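Local atomic coordinates of A-adding tRNA nucleotidyltransferase (Aquifex aeolicus, PDB entry 4WBY), a protein that adds the terminal adenosine to the 3' CC end of tRNA, using ATP and magnesium, to complete the CCA terminus. Residues R26-G31 against A126-L131; V46-E51 against L85-A90. One frame throughout, in Å; residues are numbered along the deposited sequence.

Overall arrangement
Both contacts lie in the head domain, in one mixed sheet in which strand 26-30 runs between 126-128 and 45-51, and 45-51 between 26-30 and 85-91. Contact 1 joins an antiparallel pair and contact 2 a parallel one; their centres are about 9 Å apart, and the backbone of Y28 bonds to that of V49 between them. Both are largely buried, yet their polar groups differ. Contact 1 ends in a polar group of R26, Y28, S128 and N130 where the strand pairing stops. Contact 2 has two side-by-side phenylalanine rings on one face of the sheet and, on the other, carboxylates with water beside D47, an inferred magnesium ligand.

Contact 1. Residues R26-G31 against A126-L131; sequences RAYIVG and AISVNL
Strands 26-30 and 126-128 pair antiparallel, their axes 4.5 Å apart at closest approach, with Y28 facing S128 and V30 facing A126 as non-hydrogen-bonded pairs and I29 facing I127 as the hydrogen-bonded one. I29 N gives its hydrogen to I127 O at 2.9 Å, and I127 N returns one to I29 O at 2.8 Å. Past S128 the strand has ended, and N130 takes over: its OD1 receives A27 N at 2.9 Å, nearly straight (164°) and on a lone pair in the carbonyl plane, so that a side chain continues the pairing where backbone pairing gives out; V129 N reaches A27 O only weakly.

The pair lies inside the mixed sheet of the class II nucleotidyltransferase head domain, between strands 45-51 and 137-138, and V30 packs on R118, an ATP-binding residue. On the face of Y28 and A126, CB of Y28 touches CB of A126. N130 ND2 sits over one face of the Y28 ring, 3.5 Å from CE1, and also over one face of the R26 guanidinium. Its donation to S128 OG, which also accepts from N130 N in an ST turn, holds the amide in place. R26 bends at chi3 (67°), which brings NE to Y28 OH at 2.9 Å in the guanidinium plane; NH2 has a salt bridge to E132, Y28 OH also bonds E51, and S128 OG also bonds D133. On the reverse face CD1 of I29 meets CG1 of V129 at 3.8 Å, the two side chains crossing at about a right angle, while V129 also packs against V16 of helix 7-22.

Contact 2. Residues V46-E51 against L85-A90; sequences VDFVVE and LKLEFA
V46 to V50 pair in parallel with K86 to A90, the short segments slightly inclined to each other, through five backbone hydrogen bonds: V46 N to K86 O, E88 N to V46 O, F48 N to E88 O, A90 N to F48 O and V50 N to A90 O. The matched CA atoms of D47 and E88 lie 4.8 Å apart.

F48 can be followed outward. Its CB lies 3.6 Å from F89 CD2 and equally far from E88 O, which also lies at the ring edge, in plane. CG then meets CE2 of F89, CD1 comes to 3.6 Å from that same atom, and CE1 reaches CZ of F89 and, near the ring plane, CD2 of L87. Both phenylalanines place CG beside the backbone N (chi1 -68° in each), which sends them the same way, side by side. The ring planes of F48 and F89 are nearly parallel (4°), but the rings are slid apart, centroids 4.8 Å, and barely overlap. CD1 of F48 lies over one face of F89, while V50 CG2 is at that ring's edge.

Across the sheet, D47 OD1 approaches E88 CB at 3.5 Å. The two carboxylates stack with planes 14° apart, and D47 OD1 and E88 OE1 are 4.3 Å apart. One water links these two oxygens, 2.6 Å from D47 OD1; E88 OE1 is bonded to H79 as well. Another water bridges E88 OE2 and F48 O. D47 is inferred to bind magnesium with D45, consistent with the paired aspartates of this polymerase family.

On the phenylalanine face, helix 7-22 meets F48 and F89 through V16, and helix 54-65 packs L57, A58 and L61 against F89, while strand 26-30 flanks 45-51 with I29 against V46 and F48.

Contact 1. Residues R26-G31 against A126-L131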
ATOM      1  N   ARG A  26     -16.023  15.537 -24.360  1.00 21.53           N
ATOM      2  CA  ARG A  26     -16.211  15.903 -22.957  1.00 19.38           C
ATOM      3  C   ARG A  26     -15.187  15.192 -22.098  1.00 16.27           C
ATOM      4  O   ARG A  26     -14.767  14.078 -22.420  1.00 18.24           O
ATOM      5  CB  ARG A  26     -17.625  15.570 -22.473  1.00 18.86           C
ATOM      6  CG  ARG A  26     -18.690  16.373 -23.198  1.00 22.99           C
ATOM      7  CD  ARG A  26     -20.089  16.101 -22.661  1.00 23.97           C
ATOM      8  NE  ARG A  26     -20.258  16.583 -21.293  1.00 25.36           N
ATOM      9  CZ  ARG A  26     -20.476  17.851 -20.964  1.00 27.92           C
ATOM     10  NH1 ARG A  26     -20.539  18.786 -21.904  1.00 30.15           N
ATOM     11  NH2 ARG A  26     -20.631  18.185 -19.693  1.00 28.94           N
ATOM     12  N   ALA A  27     -14.788  15.836 -21.007  1.00 15.03           N
ATOM     13  CA  ALA A  27     -13.768  15.287 -20.124  1.00 14.96           C
ATOM     14  C   ALA A  27     -14.141  15.474 -18.663  1.00 13.63           C
ATOM     15  O   ALA A  27     -14.822  16.445 -18.296  1.00 15.05           O
ATOM     16  CB  ALA A  27     -12.410  15.933 -20.404  1.00 17.23           C
ATOM     17  N   TYR A  28     -13.648  14.561 -17.833  1.00 13.77           N
ATOM     18  CA  TYR A  28     -14.012  14.482 -16.422  1.00 13.89           C
ATOM     19  C   TYR A  28     -12.838  14.000 -15.592  1.00 12.89           C
ATOM     20  O   TYR A  28     -12.101  13.124 -16.017  1.00 14.84           O
ATOM     21  CB  TYR A  28     -15.188  13.513 -16.212  1.00 15.42           C
ATOM     22  CG  TYR A  28     -16.335  13.707 -17.167  1.00 14.13           C
ATOM     23  CD1 TYR A  28     -17.438  14.483 -16.816  1.00 16.95           C
ATOM     24  CD2 TYR A  28     -16.312  13.127 -18.429  1.00 16.44           C
ATOM     25  CE1 TYR A  28     -18.486  14.669 -17.704  1.00 17.32           C
ATOM     26  CE2 TYR A  28     -17.345  13.300 -19.310  1.00 18.47           C
ATOM     27  CZ  TYR A  28     -18.434  14.058 -18.946  1.00 18.93           C
ATOM     28  OH  TYR A  28     -19.455  14.209 -19.852  1.00 21.61           O
ATOM     29  N   ILE A  29     -12.668  14.559 -14.401  1.00 13.12           N
ATOM     30  CA  ILE A  29     -11.774  13.956 -13.414  1.00 12.44           C
ATOM     31  C   ILE A  29     -12.546  12.796 -12.795  1.00 12.12           C
ATOM     32  O   ILE A  29     -13.733  12.942 -12.518  1.00 13.89           O
ATOM     33  CB  ILE A  29     -11.344  14.964 -12.340  1.00 13.38           C
ATOM     34  CG1 ILE A  29     -10.587  16.120 -12.981  1.00 15.17           C
ATOM     35  CG2 ILE A  29     -10.481  14.291 -11.278  1.00 13.86           C
ATOM     36  CD1 ILE A  29     -10.421  17.318 -12.067  1.00 17.17           C
ATOM     37  N   VAL A  30     -11.910  11.637 -12.610  1.00 12.56           N
ATOM     38  CA  VAL A  30     -12.657  10.442 -12.187  1.00 12.91           C
ATOM     39  C   VAL A  30     -11.987   9.616 -11.092  1.00 14.83           C
ATOM     40  O   VAL A  30     -10.764   9.599 -10.968  1.00 19.35           O
ATOM     41  CB  VAL A  30     -12.908   9.468 -13.355  0.50 13.73           C
ATOM     42  CG1 VAL A  30     -13.686  10.138 -14.478  0.50 16.91           C
ATOM     43  CG2 VAL A  30     -11.591   8.895 -13.855  0.50 13.32           C
ATOM     44  N   GLY A  31     -12.817   8.943 -10.296  1.00 13.98           N
ATOM     45  CA  GLY A  31     -12.398   7.791  -9.522  1.00 14.50           C
ATOM     46  C   GLY A  31     -11.800   8.082  -8.168  1.00 13.44           C
ATOM     47  O   GLY A  31     -12.288   8.942  -7.433  1.00 14.45           O
ATOM     48  N   ALA A 126     -17.294  11.397 -10.480  1.00 12.42           N
ATOM     49  CA  ALA A 126     -16.531  12.205 -11.421  1.00 12.27           C
ATOM     50  C   ALA A 126     -16.748  13.686 -11.144  1.00 11.56           C
ATOM     51  O   ALA A 126     -17.733  14.075 -10.509  1.00 13.21           O
ATOM     52  CB  ALA A 126     -16.928  11.875 -12.852  1.00 13.99           C
ATOM     53  N   ILE A 127     -15.814  14.505 -11.614  1.00 12.54           N
ATOM     54  CA  ILE A 127     -15.980  15.949 -11.607  1.00 13.28           C
ATOM     55  C   ILE A 127     -15.914  16.438 -13.040  1.00 12.64           C
ATOM     56  O   ILE A 127     -14.918  16.207 -13.732  1.00 14.27           O
ATOM     57  CB  ILE A 127     -14.890  16.656 -10.770  1.00 14.13           C
ATOM     58  CG1 ILE A 127     -14.923  16.156  -9.324  1.00 16.19           C
ATOM     59  CG2 ILE A 127     -15.079  18.175 -10.820  1.00 16.36           C
ATOM     60  CD1 ILE A 127     -13.663  16.470  -8.530  1.00 18.90           C
ATOM     61  N   SER A 128     -16.963  17.111 -13.500  1.00 12.35           N
ATOM     62  CA  SER A 128     -16.921  17.685 -14.838  1.00 13.27           C
ATOM     63  C   SER A 128     -15.900  18.815 -14.914  1.00 12.75           C
ATOM     64  O   SER A 128     -15.879  19.688 -14.053  1.00 13.77           O
ATOM     65  CB  SER A 128     -18.288  18.227 -15.248  1.00 15.00           C
ATOM     66  OG  SER A 128     -18.180  18.852 -16.516  1.00 15.66           O
ATOM     67  N   VAL A 129     -15.069  18.816 -15.952  1.00 13.23           N
ATOM     68  CA  VAL A 129     -14.234  19.978 -16.200  1.00 12.40           C
ATOM     69  C   VAL A 129     -14.699  20.663 -17.480  1.00 14.49           C
ATOM     70  O   VAL A 129     -13.996  21.487 -18.062  1.00 15.45           O
ATOM     71  CB  VAL A 129     -12.732  19.610 -16.265  1.00 13.25           C
ATOM     72  CG1 VAL A 129     -12.296  19.045 -14.907  1.00 15.29           C
ATOM     73  CG2 VAL A 129     -12.426  18.641 -17.414  1.00 16.09           C
ATOM     74  N   ASN A 130     -15.912  20.334 -17.904  1.00 14.60           N
ATOM     75  CA  ASN A 130     -16.438  20.897 -19.138  1.00 14.91           C
ATOM     76  C   ASN A 130     -16.943  22.317 -18.972  1.00 14.61           C
ATOM     77  O   ASN A 130     -17.214  22.763 -17.861  1.00 17.24           O
ATOM     78  CB  ASN A 130     -17.526  19.981 -19.684  1.00 15.48           C
ATOM     79  CG  ASN A 130     -16.991  18.608 -19.952  1.00 16.14           C
ATOM     80  OD1 ASN A 130     -16.190  18.423 -20.872  1.00 18.37           O
ATOM     81  ND2 ASN A 130     -17.369  17.639 -19.110  1.00 16.77           N
ATOM     82  N   LEU A 131     -17.046  23.028 -20.092  1.00 17.19           N
ATOM     83  CA  LEU A 131     -17.263  24.466 -20.044  1.00 18.01           C
ATOM     84  C   LEU A 131     -18.580  24.859 -19.398  1.00 18.03           C
ATOM     85  O   LEU A 131     -18.647  25.870 -18.710  1.00 20.43           O
ATOM     86  CB  LEU A 131     -17.205  25.075 -21.450  1.00 19.79           C
ATOM     87  CG  LEU A 131     -15.862  24.985 -22.179  1.00 23.05           C
ATOM     88  CD1 LEU A 131     -15.960  25.676 -23.529  1.00 25.72           C
ATOM     89  CD2 LEU A 131     -14.734  25.598 -21.348  1.00 21.90           C
TER

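Contact 2. Residues V46-E51 against L85-A90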
ATOM      1  N   VAL A  46      -3.631  12.991 -11.200  1.00 16.25           N
ATOM      2  CA  VAL A  46      -4.993  13.244 -11.630  1.00 16.50           C
ATOM      3  C   VAL A  46      -5.363  12.368 -12.814  1.00 15.19           C
ATOM      4  O   VAL A  46      -4.639  12.330 -13.818  1.00 16.88           O
ATOM      5  CB  VAL A  46      -5.191  14.727 -12.008  1.00 18.37           C
ATOM      6  CG1 VAL A  46      -6.664  15.043 -12.276  1.00 17.88           C
ATOM      7  CG2 VAL A  46      -4.646  15.633 -10.913  1.00 21.66           C
ATOM      8  N   ASP A  47      -6.494  11.672 -12.683  1.00 15.96           N
ATOM      9  CA  ASP A  47      -7.003  10.786 -13.725  1.00 14.74           C
ATOM     10  C   ASP A  47      -8.210  11.407 -14.406  1.00 13.81           C
ATOM     11  O   ASP A  47      -9.149  11.849 -13.736  1.00 14.38           O
ATOM     12  CB  ASP A  47      -7.384   9.423 -13.143  1.00 17.83           C
ATOM     13  CG  ASP A  47      -6.223   8.731 -12.467  1.00 24.39           C
ATOM     14  OD1 ASP A  47      -5.065   8.958 -12.880  1.00 25.50           O
ATOM     15  OD2 ASP A  47      -6.477   7.951 -11.518  1.00 28.57           O
ATOM     16  N   PHE A  48      -8.166  11.461 -15.733  1.00 13.44           N
ATOM     17  CA  PHE A  48      -9.281  11.958 -16.534  1.00 14.11           C
ATOM     18  C   PHE A  48      -9.894  10.860 -17.372  1.00 14.78           C
ATOM     19  O   PHE A  48      -9.181   9.989 -17.877  1.00 16.19           O
ATOM     20  CB  PHE A  48      -8.840  13.070 -17.493  1.00 15.24           C
ATOM     21  CG  PHE A  48      -8.426  14.343 -16.832  1.00 13.62           C
ATOM     22  CD1 PHE A  48      -7.113  14.542 -16.437  1.00 16.88           C
ATOM     23  CD2 PHE A  48      -9.339  15.379 -16.663  1.00 15.08           C
ATOM     24  CE1 PHE A  48      -6.716  15.736 -15.849  1.00 17.49           C
ATOM     25  CE2 PHE A  48      -8.944  16.576 -16.080  1.00 16.05           C
ATOM     26  CZ  PHE A  48      -7.630  16.755 -15.679  1.00 16.69           C
ATOM     27  N   VAL A  49     -11.208  10.932 -17.562  1.00 14.72           N
ATOM     28  CA  VAL A  49     -11.882  10.115 -18.557  1.00 15.19           C
ATOM     29  C   VAL A  49     -12.428  11.047 -19.624  1.00 15.09           C
ATOM     30  O   VAL A  49     -12.972  12.119 -19.322  1.00 16.07           O
ATOM     31  CB  VAL A  49     -13.005   9.242 -17.948  1.00 16.87           C
ATOM     32  CG1 VAL A  49     -13.959   8.712 -19.028  1.00 19.01           C
ATOM     33  CG2 VAL A  49     -12.398   8.086 -17.188  1.00 19.61           C
ATOM     34  N   VAL A  50     -12.248  10.645 -20.876  1.00 15.74           N
ATOM     35  CA  VAL A  50     -12.700  11.425 -22.011  1.00 16.69           C
ATOM     36  C   VAL A  50     -13.765  10.645 -22.753  1.00 17.53           C
ATOM     37  O   VAL A  50     -13.578   9.467 -23.046  1.00 17.40           O
ATOM     38  CB  VAL A  50     -11.531  11.758 -22.963  1.00 17.77           C
ATOM     39  CG1 VAL A  50     -12.004  12.599 -24.169  1.00 19.40           C
ATOM     40  CG2 VAL A  50     -10.411  12.465 -22.195  1.00 19.93           C
ATOM     41  N   GLU A  51     -14.890  11.288 -23.036  1.00 17.62           N
ATOM     42  CA  GLU A  51     -15.866  10.702 -23.935  1.00 19.55           C
ATOM     43  C   GLU A  51     -15.403  11.054 -25.335  1.00 23.03           C
ATOM     44  O   GLU A  51     -15.724  12.121 -25.853  1.00 29.25           O
ATOM     45  CB  GLU A  51     -17.279  11.218 -23.646  1.00 19.78           C
ATOM     46  CG  GLU A  51     -17.877  10.646 -22.351  1.00 20.31           C
ATOM     47  CD  GLU A  51     -19.183  11.313 -21.934  1.00 21.27           C
ATOM     48  OE1 GLU A  51     -19.326  12.535 -22.104  1.00 24.67           O
ATOM     49  OE2 GLU A  51     -20.080  10.609 -21.431  1.00 22.26           O
ATOM     50  N   LEU A  85       2.426  17.614 -11.517  1.00 17.30           N
ATOM     51  CA  LEU A  85       1.196  16.866 -11.799  1.00 16.75           C
ATOM     52  C   LEU A  85       1.402  15.681 -12.733  1.00 18.63           C
ATOM     53  O   LEU A  85       1.834  15.851 -13.872  1.00 21.97           O
ATOM     54  CB  LEU A  85       0.150  17.783 -12.423  1.00 18.78           C
ATOM     55  CG  LEU A  85      -0.469  18.834 -11.520  1.00 23.40           C
ATOM     56  CD1 LEU A  85      -1.304  19.777 -12.378  1.00 25.48           C
ATOM     57  CD2 LEU A  85      -1.328  18.168 -10.458  1.00 26.32           C
ATOM     58  N   LYS A  86       1.060  14.489 -12.267  1.00 16.60           N
ATOM     59  CA  LYS A  86       1.060  13.310 -13.126  1.00 17.12           C
ATOM     60  C   LYS A  86      -0.354  13.092 -13.629  1.00 17.22           C
ATOM     61  O   LYS A  86      -1.280  12.912 -12.829  1.00 20.12           O
ATOM     62  CB  LYS A  86       1.567  12.075 -12.378  1.00 21.54           C
ATOM     63  CG  LYS A  86       3.033  12.190 -11.998  1.00 27.42           C
ATOM     64  CD  LYS A  86       3.514  10.957 -11.247  1.00 35.23           C
ATOM     65  CE  LYS A  86       3.436   9.716 -12.122  1.00 43.93           C
ATOM     66  NZ  LYS A  86       4.014   8.517 -11.453  1.00 48.80           N
ATOM     67  N   LEU A  87      -0.515  13.119 -14.947  1.00 15.01           N
ATOM     68  CA  LEU A  87      -1.825  13.055 -15.571  1.00 15.35           C
ATOM     69  C   LEU A  87      -2.038  11.766 -16.356  1.00 13.87           C
ATOM     70  O   LEU A  87      -1.157  11.307 -17.090  1.00 17.79           O
ATOM     71  CB  LEU A  87      -2.023  14.255 -16.502  1.00 16.54           C
ATOM     72  CG  LEU A  87      -1.730  15.629 -15.901  1.00 16.19           C
ATOM     73  CD1 LEU A  87      -1.807  16.684 -16.993  1.00 18.85           C
ATOM     74  CD2 LEU A  87      -2.675  15.956 -14.745  1.00 18.72           C
ATOM     75  N   GLU A  88      -3.223  11.191 -16.207  1.00 14.50           N
ATOM     76  CA  GLU A  88      -3.648  10.079 -17.038  1.00 16.02           C
ATOM     77  C   GLU A  88      -4.935  10.463 -17.747  1.00 15.49           C
ATOM     78  O   GLU A  88      -5.834  11.035 -17.129  1.00 17.88           O
ATOM     79  CB  GLU A  88      -3.870   8.816 -16.211  1.00 20.36           C
ATOM     80  CG  GLU A  88      -4.521   7.706 -17.013  1.00 28.85           C
ATOM     81  CD  GLU A  88      -4.947   6.538 -16.156  1.00 37.13           C
ATOM     82  OE1 GLU A  88      -4.054   5.857 -15.612  1.00 40.34           O
ATOM     83  OE2 GLU A  88      -6.172   6.302 -16.026  1.00 37.51           O
ATOM     84  N   PHE A  89      -5.016  10.146 -19.036  1.00 14.90           N
ATOM     85  CA  PHE A  89      -6.217  10.353 -19.831  1.00 15.21           C
ATOM     86  C   PHE A  89      -6.671   9.020 -20.395  1.00 16.40           C
ATOM     87  O   PHE A  89      -5.897   8.335 -21.059  1.00 20.34           O
ATOM     88  CB  PHE A  89      -5.957  11.351 -20.964  1.00 17.04           C
ATOM     89  CG  PHE A  89      -5.712  12.738 -20.482  1.00 17.41           C
ATOM     90  CD1 PHE A  89      -4.448  13.133 -20.079  1.00 17.59           C
ATOM     91  CD2 PHE A  89      -6.755  13.644 -20.395  1.00 17.46           C
ATOM     92  CE1 PHE A  89      -4.232  14.412 -19.614  1.00 17.59           C
ATOM     93  CE2 PHE A  89      -6.543  14.921 -19.922  1.00 17.44           C
ATOM     94  CZ  PHE A  89      -5.283  15.306 -19.541  1.00 16.20           C
ATOM     95  N   ALA A  90      -7.915   8.651 -20.127  1.00 15.85           N
ATOM     96  CA  ALA A  90      -8.448   7.375 -20.580  1.00 16.56           C
ATOM     97  C   ALA A  90      -9.739   7.585 -21.341  1.00 17.03           C
ATOM     98  O   ALA A  90     -10.548   8.427 -20.986  1.00 18.49           O
ATOM     99  CB  ALA A  90      -8.677   6.423 -19.401  1.00 17.97           C
TER
HETATM  100  O   HOH W   1      -2.423  10.140 -12.702  1.00 26.74           O
HETATM  101  O   HOH W   2      -3.405   7.024 -12.707  1.00 44.16           O
HETATM  102  O   HOH W   3      -8.442   7.823 -16.078  1.00 24.48           O